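Local coordinates for alpha-1,2-Mannosidase (PDB 1HCU), which probably trims alpha-1,2-linked mannose residues from high-mannose N-glycans as a calcium-dependent glycoside hydrolase of family 47, at residues L280-S285 with W357-T362; P284-D289 with G374-A379. All coordinates share one frame; numbering follows the deposited sequence.

Contact 1: L280-S285 with W357-T362; sequences LGSHPS and WVDSVT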
loop_
_atom_site.group_PDB
_atom_site.type_symbol
_atom_site.label_atom_id
_atom_site.label_comp_id
_atom_site.label_asym_id
_atom_site.label_seq_id
_atom_site.Cartn_x
_atom_site.Cartn_y
_atom_site.Cartn_z
ATOM N N LEU A 280 -13.190 4.170 -16.715
ATOM C CA LEU A 280 -13.227 3.143 -15.675
ATOM C C LEU A 280 -14.253 3.437 -14.579
ATOM O O LEU A 280 -14.669 2.525 -13.858
ATOM C CB LEU A 280 -11.836 2.963 -15.051
ATOM C CG LEU A 280 -10.698 2.496 -15.984
ATOM C CD1 LEU A 280 -9.457 2.184 -15.157
ATOM C CD2 LEU A 280 -11.126 1.253 -16.745
ATOM N N GLY A 281 -14.655 4.702 -14.454
ATOM C CA GLY A 281 -15.641 5.064 -13.452
ATOM C C GLY A 281 -16.910 4.295 -13.767
ATOM O O GLY A 281 -17.414 4.362 -14.889
ATOM N N SER A 282 -17.430 3.554 -12.796
ATOM C CA SER A 282 -18.632 2.762 -13.027
ATOM C C SER A 282 -19.648 2.951 -11.897
ATOM O O SER A 282 -19.271 3.110 -10.724
ATOM C CB SER A 282 -18.240 1.284 -13.167
ATOM O OG SER A 282 -19.355 0.464 -13.477
ATOM N N HIS A 283 -20.933 2.931 -12.245
ATOM C CA HIS A 283 -21.989 3.120 -11.248
ATOM C C HIS A 283 -22.901 1.905 -11.136
ATOM O O HIS A 283 -23.424 1.430 -12.137
ATOM C CB HIS A 283 -22.833 4.357 -11.605
ATOM C CG HIS A 283 -22.021 5.584 -11.874
ATOM N ND1 HIS A 283 -21.265 6.208 -10.903
ATOM C CD2 HIS A 283 -21.815 6.282 -13.015
ATOM C CE1 HIS A 283 -20.627 7.236 -11.435
ATOM N NE2 HIS A 283 -20.943 7.303 -12.715
ATOM N N PRO A 284 -23.091 1.378 -9.913
ATOM C CA PRO A 284 -23.961 0.213 -9.718
ATOM C C PRO A 284 -25.386 0.535 -10.158
ATOM O O PRO A 284 -25.921 1.592 -9.825
ATOM C CB PRO A 284 -23.884 -0.037 -8.216
ATOM C CG PRO A 284 -22.511 0.428 -7.869
ATOM C CD PRO A 284 -22.392 1.720 -8.664
ATOM N N SER A 285 -25.995 -0.383 -10.899
ATOM C CA SER A 285 -27.346 -0.182 -11.394
ATOM C C SER A 285 -28.367 0.122 -10.284
ATOM O O SER A 285 -29.320 0.857 -10.512
ATOM C CB SER A 285 -27.797 -1.405 -12.211
ATOM O OG SER A 285 -27.845 -2.583 -11.423
ATOM N N TRP A 357 -20.803 -5.611 -9.210
ATOM C CA TRP A 357 -22.086 -4.959 -9.410
ATOM C C TRP A 357 -22.489 -5.046 -10.874
ATOM O O TRP A 357 -21.843 -5.735 -11.664
ATOM C CB TRP A 357 -21.992 -3.495 -8.962
ATOM C CG TRP A 357 -20.971 -2.693 -9.726
ATOM C CD1 TRP A 357 -21.209 -1.848 -10.771
ATOM C CD2 TRP A 357 -19.548 -2.700 -9.535
ATOM N NE1 TRP A 357 -20.027 -1.332 -11.245
ATOM C CE2 TRP A 357 -18.992 -1.837 -10.505
ATOM C CE3 TRP A 357 -18.688 -3.353 -8.639
ATOM C CZ2 TRP A 357 -17.613 -1.610 -10.606
ATOM C CZ3 TRP A 357 -17.309 -3.126 -8.743
ATOM C CH2 TRP A 357 -16.791 -2.265 -9.717
ATOM N N VAL A 358 -23.573 -4.368 -11.227
ATOM C CA VAL A 358 -24.036 -4.346 -12.604
ATOM C C VAL A 358 -23.798 -2.923 -13.100
ATOM O O VAL A 358 -24.312 -1.966 -12.515
ATOM C CB VAL A 358 -25.541 -4.675 -12.701
ATOM C CG1 VAL A 358 -25.974 -4.677 -14.155
ATOM C CG2 VAL A 358 -25.832 -6.035 -12.069
ATOM N N ASP A 359 -23.002 -2.776 -14.155
ATOM C CA ASP A 359 -22.721 -1.450 -14.701
ATOM C C ASP A 359 -24.041 -0.814 -15.120
ATOM O O ASP A 359 -24.762 -1.375 -15.938
ATOM C CB ASP A 359 -21.803 -1.557 -15.915
ATOM C CG ASP A 359 -21.362 -0.205 -16.426
ATOM O OD1 ASP A 359 -20.166 0.132 -16.258
ATOM O OD2 ASP A 359 -22.208 0.525 -16.990
ATOM N N SER A 360 -24.356 0.357 -14.573
ATOM C CA SER A 360 -25.619 1.028 -14.896
ATOM C C SER A 360 -25.729 1.511 -16.334
ATOM O O SER A 360 -26.830 1.725 -16.833
ATOM C CB SER A 360 -25.845 2.227 -13.974
ATOM O OG SER A 360 -24.941 3.275 -14.272
ATOM N N VAL A 361 -24.595 1.689 -16.999
ATOM C CA VAL A 361 -24.608 2.174 -18.367
ATOM C C VAL A 361 -24.608 1.061 -19.401
ATOM O O VAL A 361 -25.570 0.901 -20.150
ATOM C CB VAL A 361 -23.405 3.102 -18.634
ATOM C CG1 VAL A 361 -23.366 3.509 -20.099
ATOM C CG2 VAL A 361 -23.506 4.337 -17.749
ATOM N N THR A 362 -23.532 0.285 -19.446
ATOM C CA THR A 362 -23.444 -0.793 -20.417
ATOM C C THR A 362 -24.246 -2.032 -20.057
ATOM O O THR A 362 -24.299 -2.979 -20.833
ATOM C CB THR A 362 -22.003 -1.240 -20.634
ATOM O OG1 THR A 362 -22.003 -2.420 -21.450
ATOM C CG2 THR A 362 -21.335 -1.560 -19.311
#
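Pro284 and Asp359 form a single beta bridge between the two backbones, in keeping with directions 87° apart for Ser282-Ser285 and Trp357-Ser360. Two backbone bonds close the bridge: Ser360 N donates to His283 O at 2.8 Å, and Ser285 N donates to Val358 O at 2.8 Å. The second carbonyl also receives a CA-H...O contact from Pro284 CA, 3.6 Å from Val358 O. Beside the bridge, the Ser282 hydroxyl links Trp357 to Asp359, accepting from one and donating to the other. Swung away from the backbone N (chi1 -176°), it takes the indole N-H of Trp357 in the plane of the ring, NE1 to OG 2.9 Å and almost straight at 168°. The same OG meets Asp359 OD1 at 2.9 Å, arriving from above the carboxylate plane. Both segments run on from strands of one antiparallel sheet: 281-282, paired with 292-297, and 354-356, which lies between 300-306 and 382-383. The contact is peripheral, its centre about 26 Å from that of the chain, in a family whose catalytic domain is an (alpha/alpha)7 barrel. The other carboxylate oxygen, Asp359 OD2, accepts from Val361 N and Thr362 N on opposite faces of its plane; the first bond makes an Asx turn, the second the wider Asx motif. Pro284 lies against the pyrrole part of Trp357, its CG 4.2 Å from the five-membered ring centroid in an off-centre CH-pi contact, while Phe292 meets the indole ring obliquely. Toward the partly exposed side, His283 CB rests 3.6 Å from Ser360 OG, and the imidazole ND1 bonds to Leu290 O.

Contact 2: P284-D289 with G374-A379; sequences PSTRKD and GFYSSA
Ser285, Thr286 and Arg287 each send a side chain to helix 373-379, and hydrogen bonds do most of the joining. Ser285 OG and Tyr376 OH lie 2.5 Å apart in a short hydroxyl pair, with the serine oxygen at the edge of the phenol ring; Tyr376 OH also bonds to Val358 N, so two partners hold the end of the ring. Thr286 OG1 donates a hydrogen bond to Tyr376 O at 2.8 Å, approaching from above the carbonyl plane. Arg287 NH1 donates to Ser378 O at 2.7 Å, this time in the carbonyl plane, and has a second partner in Gln345 OE1.

A salt bridge within 284-289 probably helps to hold the guanidinium in place. Bends at chi2 and chi3 (-68° and -65°) fold the chain back, and the guanidinium grips Asp289 side-on, NE to OD1 at 3.2 Å and NH2 to OD2 at 3.3 Å, each carboxylate oxygen using its syn lone pair.

Packing centres on Tyr376. Thr286 OG1 sits 3.4 Å above the middle of one ring face, and the threonine methyl CG2 comes to 3.6 Å from Tyr376 CE2. Trp382 meets the phenol edge-to-face.

Pro284 to Arg287 is a type I beta turn, closed by Arg287 N to Pro284 O. Tyr376 O and Ser378 O, accepting side-chain donors near the end of helix 373-379, make this a turn docked against a helix C-terminus.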
loop_
_atom_site.group_PDB
_atom_site.type_symbol
_atom_site.label_atom_id
_atom_site.label_comp_id
_atom_site.label_asym_id
_atom_site.label_seq_id
_atom_site.Cartn_x
_atom_site.Cartn_y
_atom_site.Cartn_z
ATOM N N PRO A 284 -23.091 1.378 -9.913
ATOM C CA PRO A 284 -23.961 0.213 -9.718
ATOM C C PRO A 284 -25.386 0.535 -10.158
ATOM O O PRO A 284 -25.921 1.592 -9.825
ATOM C CB PRO A 284 -23.884 -0.037 -8.216
ATOM C CG PRO A 284 -22.511 0.428 -7.869
ATOM C CD PRO A 284 -22.392 1.720 -8.664
ATOM N N SER A 285 -25.995 -0.383 -10.899
ATOM C CA SER A 285 -27.346 -0.182 -11.394
ATOM C C SER A 285 -28.367 0.122 -10.284
ATOM O O SER A 285 -29.320 0.857 -10.512
ATOM C CB SER A 285 -27.797 -1.405 -12.211
ATOM O OG SER A 285 -27.845 -2.583 -11.423
ATOM N N THR A 286 -28.166 -0.424 -9.087
ATOM C CA THR A 286 -29.100 -0.187 -7.984
ATOM C C THR A 286 -28.731 1.003 -7.111
ATOM O O THR A 286 -29.534 1.447 -6.292
ATOM C CB THR A 286 -29.208 -1.412 -7.058
ATOM O OG1 THR A 286 -27.891 -1.826 -6.663
ATOM C CG2 THR A 286 -29.925 -2.552 -7.757
ATOM N N ARG A 287 -27.506 1.498 -7.276
ATOM C CA ARG A 287 -27.007 2.646 -6.518
ATOM C C ARG A 287 -26.127 3.508 -7.422
ATOM O O ARG A 287 -24.894 3.458 -7.345
ATOM C CB ARG A 287 -26.195 2.181 -5.300
ATOM C CG ARG A 287 -27.011 1.494 -4.198
ATOM C CD ARG A 287 -27.967 2.465 -3.496
ATOM N NE ARG A 287 -27.243 3.504 -2.769
ATOM C CZ ARG A 287 -26.677 3.334 -1.576
ATOM N NH1 ARG A 287 -26.755 2.163 -0.953
ATOM N NH2 ARG A 287 -26.011 4.332 -1.014
ATOM N N LYS A 288 -26.766 4.295 -8.279
ATOM C CA LYS A 288 -26.050 5.163 -9.200
ATOM C C LYS A 288 -25.159 6.176 -8.481
ATOM O O LYS A 288 -24.098 6.550 -8.991
ATOM C CB LYS A 288 -27.039 5.902 -10.104
ATOM C CG LYS A 288 -26.973 5.482 -11.561
ATOM C CD LYS A 288 -27.982 4.423 -11.905
ATOM C CE LYS A 288 -29.383 5.006 -11.967
ATOM N NZ LYS A 288 -30.323 4.003 -12.546
ATOM N N ASP A 289 -25.589 6.618 -7.299
ATOM C CA ASP A 289 -24.830 7.592 -6.516
ATOM C C ASP A 289 -23.447 7.072 -6.153
ATOM O O ASP A 289 -22.576 7.835 -5.735
ATOM C CB ASP A 289 -25.593 7.992 -5.234
ATOM C CG ASP A 289 -25.974 6.789 -4.352
ATOM O OD1 ASP A 289 -26.869 5.996 -4.746
ATOM O OD2 ASP A 289 -25.378 6.640 -3.255
ATOM N N GLY A 374 -31.394 -9.442 -2.582
ATOM C CA GLY A 374 -31.917 -8.281 -1.883
ATOM C C GLY A 374 -30.813 -7.352 -1.413
ATOM O O GLY A 374 -30.973 -6.130 -1.438
ATOM N N PHE A 375 -29.684 -7.921 -0.991
ATOM C CA PHE A 375 -28.583 -7.094 -0.515
ATOM C C PHE A 375 -28.114 -6.133 -1.610
ATOM O O PHE A 375 -27.920 -4.951 -1.351
ATOM C CB PHE A 375 -27.421 -7.968 -0.006
ATOM C CG PHE A 375 -26.248 -7.174 0.500
ATOM C CD1 PHE A 375 -25.192 -6.866 -0.342
ATOM C CD2 PHE A 375 -26.229 -6.683 1.803
ATOM C CE1 PHE A 375 -24.125 -6.073 0.094
ATOM C CE2 PHE A 375 -25.169 -5.886 2.253
ATOM C CZ PHE A 375 -24.111 -5.580 1.391
ATOM N N TYR A 376 -27.963 -6.625 -2.835
ATOM C CA TYR A 376 -27.517 -5.771 -3.936
ATOM C C TYR A 376 -28.486 -4.619 -4.215
ATOM O O TYR A 376 -28.065 -3.506 -4.483
ATOM C CB TYR A 376 -27.317 -6.593 -5.222
ATOM C CG TYR A 376 -26.958 -5.751 -6.438
ATOM C CD1 TYR A 376 -25.815 -4.936 -6.445
ATOM C CD2 TYR A 376 -27.771 -5.758 -7.579
ATOM C CE1 TYR A 376 -25.498 -4.145 -7.569
ATOM C CE2 TYR A 376 -27.464 -4.981 -8.698
ATOM C CZ TYR A 376 -26.336 -4.177 -8.687
ATOM O OH TYR A 376 -26.068 -3.387 -9.782
ATOM N N SER A 377 -29.784 -4.892 -4.155
ATOM C CA SER A 377 -30.779 -3.863 -4.415
ATOM C C SER A 377 -30.592 -2.604 -3.578
ATOM O O SER A 377 -30.698 -1.499 -4.097
ATOM C CB SER A 377 -32.189 -4.422 -4.195
ATOM O OG SER A 377 -32.510 -5.369 -5.200
ATOM N N SER A 378 -30.312 -2.766 -2.290
ATOM C CA SER A 378 -30.129 -1.603 -1.431
ATOM C C SER A 378 -28.670 -1.203 -1.192
ATOM O O SER A 378 -28.390 -0.031 -0.960
ATOM C CB SER A 378 -30.823 -1.827 -0.086
ATOM O OG SER A 378 -30.219 -2.882 0.644
ATOM N N ALA A 379 -27.745 -2.158 -1.259
ATOM C CA ALA A 379 -26.338 -1.859 -1.018
ATOM C C ALA A 379 -25.588 -1.359 -2.251
ATOM O O ALA A 379 -24.679 -0.536 -2.137
ATOM C CB ALA A 379 -25.637 -3.079 -0.461
#

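Contacts 1 and 2 share Pro284 and Ser285, their centres lying about 10 Å apart at the periphery of the chain, 26 and 28 Å from its centre and away from the predicted catalytic residues and the calcium site. Both are partly buried, but contact 1 has more buried residues and no exposed ones among those touching, whereas contact 2 includes exposed helix residues. The chemistry follows: contact 1 joins two strand extensions through backbone pairing and a serine hydroxyl linking tryptophan to aspartate, while contact 2 sets side-chain donors against helix carbonyls beside an ion pair. Tyr376 ties them together, its CE1 packing against Trp357 CB at 3.8 Å, and Lys288 CD touches Ser360 CB.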